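Local coordinates for protein aminotransferase, class III (Deinococcus radiodurans, PDB 3I4J) that probably acts as a pyridoxal-phosphate-dependent aminotransferase, moving amino groups between amino donors and keto acceptors as other class III members do, at residues 78-83 and 305-310; 100-105 and 231-236; 123-128 and 177-182; 334-339 and 416-421. The protein carries 1 engineered substitution. All coordinates share one frame; numbering follows the deposited sequence.

Contact 1. Residues 78-83 and 305-310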
loop_
_atom_site.group_PDB
_atom_site.type_symbol
_atom_site.label_atom_id
_atom_site.label_comp_id
_atom_site.label_asym_id
_atom_site.label_seq_id
_atom_site.Cartn_x
_atom_site.Cartn_y
_atom_site.Cartn_z
ATOM N N ALA C 78 2.705 3.562 18.428
ATOM C CA ALA C 78 1.323 4.011 18.577
ATOM C C ALA C 78 1.207 5.034 19.703
ATOM O O ALA C 78 0.583 6.079 19.537
ATOM C CB ALA C 78 0.402 2.822 18.851
ATOM N N GLY C 79 1.812 4.726 20.845
ATOM C CA GLY C 79 1.768 5.643 21.974
ATOM C C GLY C 79 2.520 6.934 21.701
ATOM O O GLY C 79 2.025 8.028 21.997
ATOM N N ARG C 80 3.713 6.810 21.129
ATOM C CA ARG C 80 4.535 7.968 20.813
ATOM C C ARG C 80 3.830 8.893 19.829
ATOM O O ARG C 80 3.818 10.109 20.005
ATOM C CB ARG C 80 5.875 7.520 20.227
ATOM C CG ARG C 80 6.881 7.041 21.272
ATOM C CD ARG C 80 7.444 8.221 22.057
ATOM N NE ARG C 80 8.088 9.191 21.174
ATOM C CZ ARG C 80 9.236 8.983 20.538
ATOM N NH1 ARG C 80 9.885 7.837 20.691
ATOM N NH2 ARG C 80 9.726 9.912 19.726
ATOM N N LEU C 81 3.241 8.307 18.795
ATOM C CA LEU C 81 2.545 9.085 17.780
ATOM C C LEU C 81 1.318 9.789 18.357
ATOM O O LEU C 81 1.116 10.985 18.128
ATOM C CB LEU C 81 2.130 8.174 16.620
ATOM C CG LEU C 81 1.298 8.811 15.503
ATOM C CD1 LEU C 81 2.098 9.901 14.815
ATOM C CD2 LEU C 81 0.896 7.733 14.504
ATOM N N ALA C 82 0.506 9.043 19.101
ATOM C CA ALA C 82 -0.698 9.591 19.714
ATOM C C ALA C 82 -0.372 10.822 20.554
ATOM O O ALA C 82 -1.068 11.835 20.475
ATOM C CB ALA C 82 -1.373 8.533 20.583
ATOM N N ARG C 83 0.690 10.734 21.349
ATOM C CA ARG C 83 1.092 11.849 22.202
ATOM C C ARG C 83 1.607 13.048 21.406
ATOM O O ARG C 83 1.287 14.195 21.722
ATOM C CB ARG C 83 2.153 11.388 23.213
ATOM C CG ARG C 83 1.604 10.451 24.286
ATOM C CD ARG C 83 2.622 10.179 25.394
ATOM N NE ARG C 83 3.709 9.288 24.986
ATOM C CZ ARG C 83 3.592 7.969 24.843
ATOM N NH1 ARG C 83 2.428 7.369 25.071
ATOM N NH2 ARG C 83 4.647 7.245 24.487
ATOM N N ALA C 305 10.500 2.741 10.954
ATOM C CA ALA C 305 10.875 3.912 10.172
ATOM C C ALA C 305 10.068 5.107 10.668
ATOM O O ALA C 305 10.607 6.203 10.834
ATOM C CB ALA C 305 10.607 3.668 8.690
ATOM N N GLY C 306 8.775 4.884 10.897
ATOM C CA GLY C 306 7.914 5.943 11.391
ATOM C C GLY C 306 8.393 6.443 12.741
ATOM O O GLY C 306 8.456 7.650 12.975
ATOM N N LEU C 307 8.743 5.517 13.628
ATOM C CA LEU C 307 9.225 5.883 14.961
ATOM C C LEU C 307 10.514 6.703 14.896
ATOM O O LEU C 307 10.672 7.684 15.626
ATOM C CB LEU C 307 9.449 4.619 15.801
ATOM C CG LEU C 307 9.925 4.808 17.248
ATOM C CD1 LEU C 307 8.901 5.624 18.031
ATOM C CD2 LEU C 307 10.124 3.446 17.894
ATOM N N SER C 308 11.438 6.304 14.027
ATOM C CA SER C 308 12.702 7.021 13.885
ATOM C C SER C 308 12.445 8.418 13.326
ATOM O O SER C 308 13.061 9.398 13.752
ATOM C CB SER C 308 13.653 6.247 12.964
ATOM O OG SER C 308 14.881 6.939 12.797
ATOM N N VAL C 309 11.534 8.509 12.366
ATOM C CA VAL C 309 11.191 9.794 11.770
ATOM C C VAL C 309 10.575 10.695 12.841
ATOM O O VAL C 309 10.874 11.883 12.908
ATOM C CB VAL C 309 10.195 9.618 10.596
ATOM C CG1 VAL C 309 9.606 10.968 10.190
ATOM C CG2 VAL C 309 10.917 8.987 9.402
ATOM N N LEU C 310 9.724 10.122 13.687
ATOM C CA LEU C 310 9.097 10.893 14.754
ATOM C C LEU C 310 10.152 11.431 15.726
ATOM O O LEU C 310 10.066 12.582 16.163
ATOM C CB LEU C 310 8.073 10.035 15.499
ATOM C CG LEU C 310 7.309 10.723 16.636
ATOM C CD1 LEU C 310 6.571 11.956 16.112
ATOM C CD2 LEU C 310 6.338 9.733 17.261
#
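R80 of helix 72-84 lies over L307 and L310 of helix 300-315 in a mostly buried helix-helix contact, a compact case of an arginine lending its carbon chain to apolar packing while its charged end pairs with acids further along the same partner helix. The axes of the two short segments approach to 10.3 Å at 40° between their N-to-C directions, and 203 Å² is buried between them. L310 CD2 does much of the work: it sits 3.7 Å from R80 CB and equally close to the backbone of the first helix, at R80 C and L81 N. L310 reaches there with CG anti to its own nitrogen (chi1 -179°), which puts CD2 against the first helix. One turn earlier, L307 CD1 comes to 3.6 Å from R80 NH1, the two side chains meeting at about a right angle. In this fold type I architecture the first helix leads into edge strand 91-95 of the seven-stranded sheet, and L81 turns to F92 of that strand; A78 and A82 pack on V4 and N3 of the second subunit. Bends at chi2 and chi3 fold the R80 chain back over the leucines, bringing NH2 to 4.0 Å from L310 CG. From that position NH2 forms salt bridges to D311 and E314. With an alanine here, D311 and E314 would probably lose their shared positive partner, and L307 CD1 and L310 CG the cover of the outer arginine chain. L310 also packs on F84, and L307 on E76 and Y77.

Contact 2. Residues 100-105 and 231-236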
loop_
_atom_site.group_PDB
_atom_site.type_symbol
_atom_site.label_atom_id
_atom_site.label_comp_id
_atom_site.label_asym_id
_atom_site.label_seq_id
_atom_site.Cartn_x
_atom_site.Cartn_y
_atom_site.Cartn_z
ATOM N N GLU C 100 -5.644 3.544 1.690
ATOM C CA GLU C 100 -6.074 2.484 2.598
ATOM C C GLU C 100 -6.539 3.113 3.908
ATOM O O GLU C 100 -7.527 2.681 4.499
ATOM C CB GLU C 100 -4.923 1.523 2.920
ATOM C CG GLU C 100 -4.374 0.727 1.744
ATOM C CD GLU C 100 -3.323 -0.287 2.181
ATOM O OE1 GLU C 100 -2.470 0.060 3.027
ATOM O OE2 GLU C 100 -3.341 -1.430 1.679
ATOM N N ALA C 101 -5.814 4.137 4.348
ATOM C CA ALA C 101 -6.128 4.823 5.603
ATOM C C ALA C 101 -7.459 5.561 5.526
ATOM O O ALA C 101 -8.253 5.536 6.470
ATOM C CB ALA C 101 -5.010 5.798 5.955
ATOM N N THR C 102 -7.686 6.221 4.397
ATOM C CA THR C 102 -8.917 6.963 4.162
ATOM C C THR C 102 -10.112 6.019 4.092
ATOM O O THR C 102 -11.152 6.270 4.697
ATOM C CB THR C 102 -8.820 7.759 2.858
ATOM O OG1 THR C 102 -7.750 8.707 2.961
ATOM C CG2 THR C 102 -10.126 8.486 2.579
ATOM N N GLU C 103 -9.968 4.933 3.344
ATOM C CA GLU C 103 -11.049 3.968 3.244
ATOM C C GLU C 103 -11.333 3.341 4.610
ATOM O O GLU C 103 -12.489 3.063 4.941
ATOM C CB GLU C 103 -10.704 2.888 2.216
ATOM C CG GLU C 103 -10.597 3.420 0.786
ATOM C CD GLU C 103 -11.859 4.142 0.316
ATOM O OE1 GLU C 103 -12.945 3.521 0.329
ATOM O OE2 GLU C 103 -11.766 5.329 -0.072
ATOM N N SER C 104 -10.284 3.130 5.405
ATOM C CA SER C 104 -10.456 2.545 6.735
ATOM C C SER C 104 -11.288 3.504 7.577
ATOM O O SER C 104 -12.176 3.081 8.310
ATOM C CB SER C 104 -9.108 2.317 7.429
ATOM O OG SER C 104 -8.353 1.292 6.794
ATOM N N ALA C 105 -10.996 4.796 7.449
ATOM C CA ALA C 105 -11.703 5.828 8.208
ATOM C C ALA C 105 -13.195 5.847 7.888
ATOM O O ALA C 105 -14.034 5.973 8.783
ATOM C CB ALA C 105 -11.088 7.191 7.923
ATOM N N ASP C 231 -8.783 14.666 7.366
ATOM C CA ASP C 231 -7.876 14.049 6.405
ATOM C C ASP C 231 -6.583 14.850 6.452
ATOM O O ASP C 231 -6.467 15.910 5.827
ATOM C CB ASP C 231 -8.478 14.093 4.995
ATOM C CG ASP C 231 -7.573 13.449 3.955
ATOM O OD1 ASP C 231 -6.390 13.219 4.260
ATOM O OD2 ASP C 231 -8.041 13.189 2.828
ATOM N N GLU C 232 -5.621 14.345 7.221
ATOM C CA GLU C 232 -4.330 15.004 7.390
ATOM C C GLU C 232 -3.228 14.272 6.632
ATOM O O GLU C 232 -2.049 14.422 6.952
ATOM C CB GLU C 232 -3.967 15.066 8.876
ATOM C CG GLU C 232 -4.959 15.857 9.724
ATOM C CD GLU C 232 -4.444 17.228 10.136
ATOM O OE1 GLU C 232 -3.382 17.660 9.634
ATOM O OE2 GLU C 232 -5.112 17.882 10.968
ATOM N N VAL C 233 -3.606 13.491 5.624
ATOM C CA VAL C 233 -2.603 12.744 4.869
ATOM C C VAL C 233 -1.504 13.660 4.337
ATOM O O VAL C 233 -0.336 13.279 4.302
ATOM C CB VAL C 233 -3.247 11.954 3.703
ATOM C CG1 VAL C 233 -2.169 11.292 2.859
ATOM C CG2 VAL C 233 -4.185 10.889 4.263
ATOM N N MET C 234 -1.867 14.872 3.936
ATOM C CA MET C 234 -0.870 15.801 3.421
ATOM C C MET C 234 -0.516 16.923 4.390
ATOM O O MET C 234 0.633 17.363 4.441
ATOM C CB MET C 234 -1.353 16.417 2.110
ATOM C CG MET C 234 -0.332 17.329 1.465
ATOM S SD MET C 234 -0.912 17.996 -0.106
ATOM C CE MET C 234 -1.334 16.433 -0.966
ATOM N N SER C 235 -1.500 17.368 5.165
ATOM C CA SER C 235 -1.315 18.476 6.100
ATOM C C SER C 235 -0.783 18.126 7.481
ATOM O O SER C 235 -0.440 19.026 8.256
ATOM C CB SER C 235 -2.643 19.210 6.284
ATOM O OG SER C 235 -3.588 18.362 6.925
ATOM N N GLY C 236 -0.718 16.836 7.796
ATOM C CA GLY C 236 -0.262 16.432 9.112
ATOM C C GLY C 236 1.232 16.302 9.348
ATOM O O GLY C 236 2.055 16.577 8.473
#
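T102 on helix 98-115 faces D231, the last residue of strand 227-231, and V233 in the loop after it, and these three show how side chains can face each other without bonding. Only 69 Å² is buried. The T102 CB is directed toward the loop, yet OG1 stays 4.4 Å from V233 CG2 and 4.5 Å from D231 OD2. The hydroxyl has a partner in its own helix: OG1 lies anti to the carbonyl carbon (chi1 -62°), and it is hydrogen-bonded to the backbone oxygen of G98. D231, with CG anti to its nitrogen, brings its carboxylate nearer the helix than its CB direction alone would suggest. Its other oxygen closes an Asx turn: V233 N donates to D231 OD1 over 3.1 Å, with an N-H...O angle of 162° and nearly along the C-O axis. The turn accompanies a V233 CB that points toward the helix. Beyond it, S235 OG donates to E232 OE1 from above the carboxylate plane, at 2.8 Å. A sulfate, probably from the crystallisation liquor, lies about 6 Å from the V233 side chain. The contact belongs to the large domain of the fold type I aminotransferase architecture, joining a covering helix to the loop after a sheet strand. D231 pairs through its backbone with A196 and E232 with V258; helix and loop meet at the V258 side chain, while the helix also packs on V95 and L273 of neighbouring strands.

Contact 3. Residues 123-128 and 177-182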
loop_
_atom_site.group_PDB
_atom_site.type_symbol
_atom_site.label_atom_id
_atom_site.label_comp_id
_atom_site.label_asym_id
_atom_site.label_seq_id
_atom_site.Cartn_x
_atom_site.Cartn_y
_atom_site.Cartn_z
ATOM N N LYS C 123 -24.463 8.434 5.156
ATOM C CA LYS C 123 -23.848 9.465 4.329
ATOM C C LYS C 123 -22.525 10.003 4.855
ATOM O O LYS C 123 -22.337 10.175 6.060
ATOM C CB LYS C 123 -24.820 10.631 4.135
ATOM C CG LYS C 123 -26.132 10.218 3.490
ATOM C CD LYS C 123 -27.142 11.359 3.474
ATOM C CE LYS C 123 -28.462 10.910 2.865
ATOM N NZ LYS C 123 -29.514 11.989 2.917
ATOM N N VAL C 124 -21.600 10.260 3.933
ATOM C CA VAL C 124 -20.307 10.817 4.290
ATOM C C VAL C 124 -20.176 12.136 3.548
ATOM O O VAL C 124 -20.006 12.170 2.334
ATOM C CB VAL C 124 -19.134 9.900 3.883
ATOM C CG1 VAL C 124 -17.810 10.561 4.270
ATOM C CG2 VAL C 124 -19.263 8.543 4.569
ATOM N N ILE C 125 -20.299 13.232 4.284
ATOM C CA ILE C 125 -20.187 14.544 3.680
ATOM C C ILE C 125 -18.727 14.874 3.434
ATOM O O ILE C 125 -17.888 14.669 4.309
ATOM C CB ILE C 125 -20.763 15.639 4.601
ATOM C CG1 ILE C 125 -22.252 15.382 4.843
ATOM C CG2 ILE C 125 -20.539 17.021 3.972
ATOM C CD1 ILE C 125 -22.872 16.283 5.891
ATOM N N THR C 126 -18.428 15.349 2.227
ATOM C CA THR C 126 -17.084 15.785 1.887
ATOM C C THR C 126 -17.244 17.194 1.326
ATOM O O THR C 126 -18.356 17.631 1.038
ATOM C CB THR C 126 -16.374 14.847 0.873
ATOM O OG1 THR C 126 -17.171 14.697 -0.304
ATOM C CG2 THR C 126 -16.132 13.480 1.518
ATOM N N ARG C 127 -16.140 17.899 1.157
ATOM C CA ARG C 127 -16.199 19.287 0.717
ATOM C C ARG C 127 -15.509 19.576 -0.611
ATOM O O ARG C 127 -14.422 19.067 -0.879
ATOM C CB ARG C 127 -15.581 20.147 1.821
ATOM C CG ARG C 127 -15.709 21.650 1.670
ATOM C CD ARG C 127 -14.970 22.325 2.831
ATOM N NE ARG C 127 -13.555 21.955 2.819
ATOM C CZ ARG C 127 -12.716 22.110 3.839
ATOM N NH1 ARG C 127 -13.135 22.638 4.981
ATOM N NH2 ARG C 127 -11.451 21.727 3.715
ATOM N N VAL C 128 -16.152 20.399 -1.433
ATOM C CA VAL C 128 -15.592 20.796 -2.718
ATOM C C VAL C 128 -14.275 21.514 -2.406
ATOM O O VAL C 128 -14.201 22.303 -1.460
ATOM C CB VAL C 128 -16.544 21.771 -3.461
ATOM C CG1 VAL C 128 -15.904 22.250 -4.755
ATOM C CG2 VAL C 128 -17.875 21.090 -3.751
ATOM N N GLU C 177 -21.188 27.365 9.076
ATOM C CA GLU C 177 -22.616 27.119 9.248
ATOM C C GLU C 177 -23.220 26.456 8.015
ATOM O O GLU C 177 -24.325 25.920 8.063
ATOM C CB GLU C 177 -23.346 28.429 9.572
ATOM C CG GLU C 177 -23.260 28.790 11.046
ATOM C CD GLU C 177 -24.076 27.849 11.919
ATOM O OE1 GLU C 177 -23.668 27.593 13.070
ATOM O OE2 GLU C 177 -25.134 27.374 11.457
ATOM N N GLY C 178 -22.488 26.484 6.908
ATOM C CA GLY C 178 -22.978 25.838 5.708
ATOM C C GLY C 178 -23.161 24.351 5.975
ATOM O O GLY C 178 -23.975 23.693 5.325
ATOM N N LEU C 179 -22.411 23.822 6.941
ATOM C CA LEU C 179 -22.504 22.407 7.281
ATOM C C LEU C 179 -23.845 22.110 7.940
ATOM O O LEU C 179 -24.451 21.064 7.690
ATOM C CB LEU C 179 -21.352 21.991 8.210
ATOM C CG LEU C 179 -21.350 20.530 8.686
ATOM C CD1 LEU C 179 -21.362 19.585 7.489
ATOM C CD2 LEU C 179 -20.124 20.273 9.556
ATOM N N ARG C 180 -24.315 23.023 8.787
ATOM C CA ARG C 180 -25.603 22.814 9.432
ATOM C C ARG C 180 -26.686 22.817 8.354
ATOM O O ARG C 180 -27.583 21.980 8.368
ATOM C CB ARG C 180 -25.907 23.915 10.456
ATOM C CG ARG C 180 -27.175 23.627 11.264
ATOM C CD ARG C 180 -27.649 24.854 12.035
ATOM N NE ARG C 180 -26.597 25.411 12.879
ATOM C CZ ARG C 180 -26.304 24.987 14.106
ATOM N NH1 ARG C 180 -26.986 23.992 14.657
ATOM N NH2 ARG C 180 -25.319 25.562 14.779
ATOM N N ALA C 181 -26.579 23.753 7.414
ATOM C CA ALA C 181 -27.548 23.870 6.328
ATOM C C ALA C 181 -27.625 22.584 5.505
ATOM O O ALA C 181 -28.713 22.130 5.147
ATOM C CB ALA C 181 -27.184 25.053 5.423
ATOM N N LEU C 182 -26.469 22.004 5.201
ATOM C CA LEU C 182 -26.433 20.767 4.424
ATOM C C LEU C 182 -27.042 19.622 5.229
ATOM O O LEU C 182 -27.801 18.807 4.704
ATOM C CB LEU C 182 -24.988 20.419 4.040
ATOM C CG LEU C 182 -24.813 19.095 3.286
ATOM C CD1 LEU C 182 -25.721 19.075 2.073
ATOM C CD2 LEU C 182 -23.354 18.925 2.864
#
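I125 on strand 123-127 can be followed outward from CB, which points toward helix 178-186 and two of its leucines. At the first branch, CG2 meets L182 CD2 at 3.6 Å, the two side chains reaching toward each other tip to tip. The other branch leaves through CG1, anti to the carbonyl carbon (chi1 -62°), and continues extended to CD1. There it finds L179 CD1 at 4.0 Å and, at the same distance, L182 CD2, so that the L182 methyl touches both ends of the isoleucine fork. Here is a worked example of a helix packed on the parallel part of a mixed sheet: the path from strand 162-163 through helix 178-186 to strand 191-196 is a beta-alpha-beta crossover, and strand 123-127 lies between its two strands. I125 also touches V191, F194 and L163 of those flanking strands, while L179 continues the apolar layer onto V217 and I220 of helix 213-224. Within 177-182, R180 NE donates over 2.8 Å to E177 OE2, which accepts with its syn lone pair and lies in the guanidinium plane of R180. Further salt bridges, E177 to R216 and R180 to E223, bind this helical turn to helix 213-224.

Contact 4. Residues 334-339 and 416-421. Engineered in segment 416-421: G416 (natural residue Glu).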
loop_
_atom_site.group_PDB
_atom_site.type_symbol
_atom_site.label_atom_id
_atom_site.label_comp_id
_atom_site.label_asym_id
_atom_site.label_seq_id
_atom_site.Cartn_x
_atom_site.Cartn_y
_atom_site.Cartn_z
ATOM N N GLN C 334 4.889 36.169 -1.969
ATOM C CA GLN C 334 4.121 37.407 -2.019
ATOM C C GLN C 334 4.973 38.501 -2.662
ATOM O O GLN C 334 4.464 39.345 -3.399
ATOM C CB GLN C 334 3.673 37.808 -0.603
ATOM C CG GLN C 334 2.755 36.764 0.052
ATOM C CD GLN C 334 2.421 37.065 1.509
ATOM O OE1 GLN C 334 3.279 37.492 2.279
ATOM N NE2 GLN C 334 1.172 36.821 1.895
ATOM N N ALA C 335 6.276 38.468 -2.400
ATOM C CA ALA C 335 7.188 39.453 -2.968
ATOM C C ALA C 335 7.301 39.275 -4.483
ATOM O O ALA C 335 7.477 40.247 -5.220
ATOM C CB ALA C 335 8.559 39.326 -2.319
ATOM N N LEU C 336 7.193 38.033 -4.946
ATOM C CA LEU C 336 7.284 37.744 -6.375
ATOM C C LEU C 336 6.078 38.228 -7.179
ATOM O O LEU C 336 6.183 38.437 -8.386
ATOM C CB LEU C 336 7.476 36.240 -6.606
ATOM C CG LEU C 336 8.867 35.662 -6.331
ATOM C CD1 LEU C 336 8.825 34.144 -6.427
ATOM C CD2 LEU C 336 9.864 36.237 -7.328
ATOM N N GLN C 337 4.935 38.408 -6.520
ATOM C CA GLN C 337 3.729 38.855 -7.221
ATOM C C GLN C 337 3.892 40.208 -7.907
ATOM O O GLN C 337 3.276 40.461 -8.942
ATOM C CB GLN C 337 2.536 38.939 -6.266
ATOM C CG GLN C 337 2.109 37.628 -5.644
ATOM C CD GLN C 337 0.783 37.759 -4.917
ATOM O OE1 GLN C 337 -0.286 37.692 -5.526
ATOM N NE2 GLN C 337 0.849 37.970 -3.611
ATOM N N ALA C 338 4.705 41.081 -7.322
ATOM C CA ALA C 338 4.937 42.406 -7.885
ATOM C C ALA C 338 5.543 42.283 -9.274
ATOM O O ALA C 338 5.173 43.005 -10.200
ATOM C CB ALA C 338 5.872 43.197 -6.978
ATOM N N ARG C 339 6.482 41.355 -9.404
ATOM C CA ARG C 339 7.170 41.105 -10.658
ATOM C C ARG C 339 6.315 40.236 -11.575
ATOM O O ARG C 339 6.340 40.387 -12.801
ATOM C CB ARG C 339 8.506 40.423 -10.343
ATOM C CG ARG C 339 9.365 40.004 -11.519
ATOM C CD ARG C 339 10.759 39.680 -10.988
ATOM N NE ARG C 339 11.539 38.786 -11.837
ATOM C CZ ARG C 339 11.846 39.019 -13.107
ATOM N NH1 ARG C 339 11.435 40.130 -13.708
ATOM N NH2 ARG C 339 12.587 38.141 -13.771
ATOM N N GLY C 416 17.025 30.012 -2.048
ATOM C CA GLY C 416 17.445 29.381 -3.289
ATOM C C GLY C 416 16.245 28.867 -4.063
ATOM O O GLY C 416 16.176 28.974 -5.289
ATOM N N LEU C 417 15.292 28.297 -3.338
ATOM C CA LEU C 417 14.073 27.780 -3.952
ATOM C C LEU C 417 13.349 28.938 -4.640
ATOM O O LEU C 417 12.910 28.821 -5.783
ATOM C CB LEU C 417 13.183 27.147 -2.877
ATOM C CG LEU C 417 11.846 26.510 -3.266
ATOM C CD1 LEU C 417 11.360 25.635 -2.113
ATOM C CD2 LEU C 417 10.823 27.583 -3.594
ATOM N N LEU C 418 13.238 30.060 -3.933
ATOM C CA LEU C 418 12.574 31.244 -4.475
ATOM C C LEU C 418 13.277 31.759 -5.734
ATOM O O LEU C 418 12.622 32.165 -6.693
ATOM C CB LEU C 418 12.518 32.346 -3.408
ATOM C CG LEU C 418 11.580 32.075 -2.224
ATOM C CD1 LEU C 418 11.893 33.021 -1.084
ATOM C CD2 LEU C 418 10.130 32.234 -2.663
ATOM N N ALA C 419 14.607 31.729 -5.735
ATOM C CA ALA C 419 15.375 32.189 -6.888
ATOM C C ALA C 419 15.108 31.297 -8.095
ATOM O O ALA C 419 14.953 31.778 -9.218
ATOM C CB ALA C 419 16.864 32.192 -6.558
ATOM N N LEU C 420 15.051 29.990 -7.858
ATOM C CA LEU C 420 14.790 29.041 -8.934
ATOM C C LEU C 420 13.382 29.238 -9.488
ATOM O O LEU C 420 13.163 29.186 -10.699
ATOM C CB LEU C 420 14.954 27.608 -8.422
ATOM C CG LEU C 420 16.357 27.237 -7.925
ATOM C CD1 LEU C 420 16.328 25.838 -7.331
ATOM C CD2 LEU C 420 17.365 27.319 -9.073
ATOM N N LEU C 421 12.426 29.462 -8.594
ATOM C CA LEU C 421 11.046 29.661 -9.004
ATOM C C LEU C 421 10.919 30.936 -9.835
ATOM O O LEU C 421 10.213 30.960 -10.841
ATOM C CB LEU C 421 10.132 29.749 -7.779
ATOM C CG LEU C 421 8.640 29.812 -8.097
ATOM C CD1 LEU C 421 8.208 28.503 -8.740
ATOM C CD2 LEU C 421 7.845 30.062 -6.821
#
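L336 packs on L418 and L421, and the one flat group it touches across the contact is the main-chain carbonyl of L418, whose O lies 4.3 Å from L336 CD1. No aromatic ring takes part; the remaining touches are between leucine methyl groups. The setting is the smaller C-terminal domain of the fold type I aminotransferase architecture, in which helices 318-339 and 411-428 lie beside an antiparallel sheet that includes strands 343-349 and 400-403. L336 is the sole residue of 334-339 to reach the second segment, and it does so with one methyl. Its chain leaves CA with CG beside the backbone nitrogen (chi1 -76°) and then runs extended, bringing CD1 close to a methyl of each leucine. The contact illustrates how little may join two helices at one point: 100 Å² is buried, and the nearest CA atoms, of L336 and L418, are 8.6 Å apart. Further packing comes from earlier turns of helix 318-339, where L418 touches L329 and L333, and L421 touches L333. L421 is buried deeper, against L384, L401 and L403, whereas L336 and L418 are partly exposed. L336 also touches M343, the first residue of strand 343-349. A polar tie completes the helix pair further on, a salt bridge from R339 to E426 of helix 411-428. Between the leucines themselves, L336 CD1 stands 4.4 Å from L418 CD2 and slightly nearer, 4.2 Å, to L421 CD2.

Overall arrangement
Read from the N terminus, the chain opens contact 1 at 78-83 and closes it at 305-310, a loop that contains all strands of the large mixed sheet. Nested inside it, contact 2 runs from 100-105 to 231-236, and within that loop contact 3 joins 123-128 to 177-182. Contact 4 follows in series, joining helices 318-339 and 411-428 of the small domain. Contacts 2 and 3 pack helices against different parts of the same mixed sheet, their centres about 18 Å apart, and contact 1 ties a helix leading into its edge to helix 300-315. That helix runs directly before helix 318-339, linking the large domain to contact 4, whose centre is about 36 Å from that of contact 1.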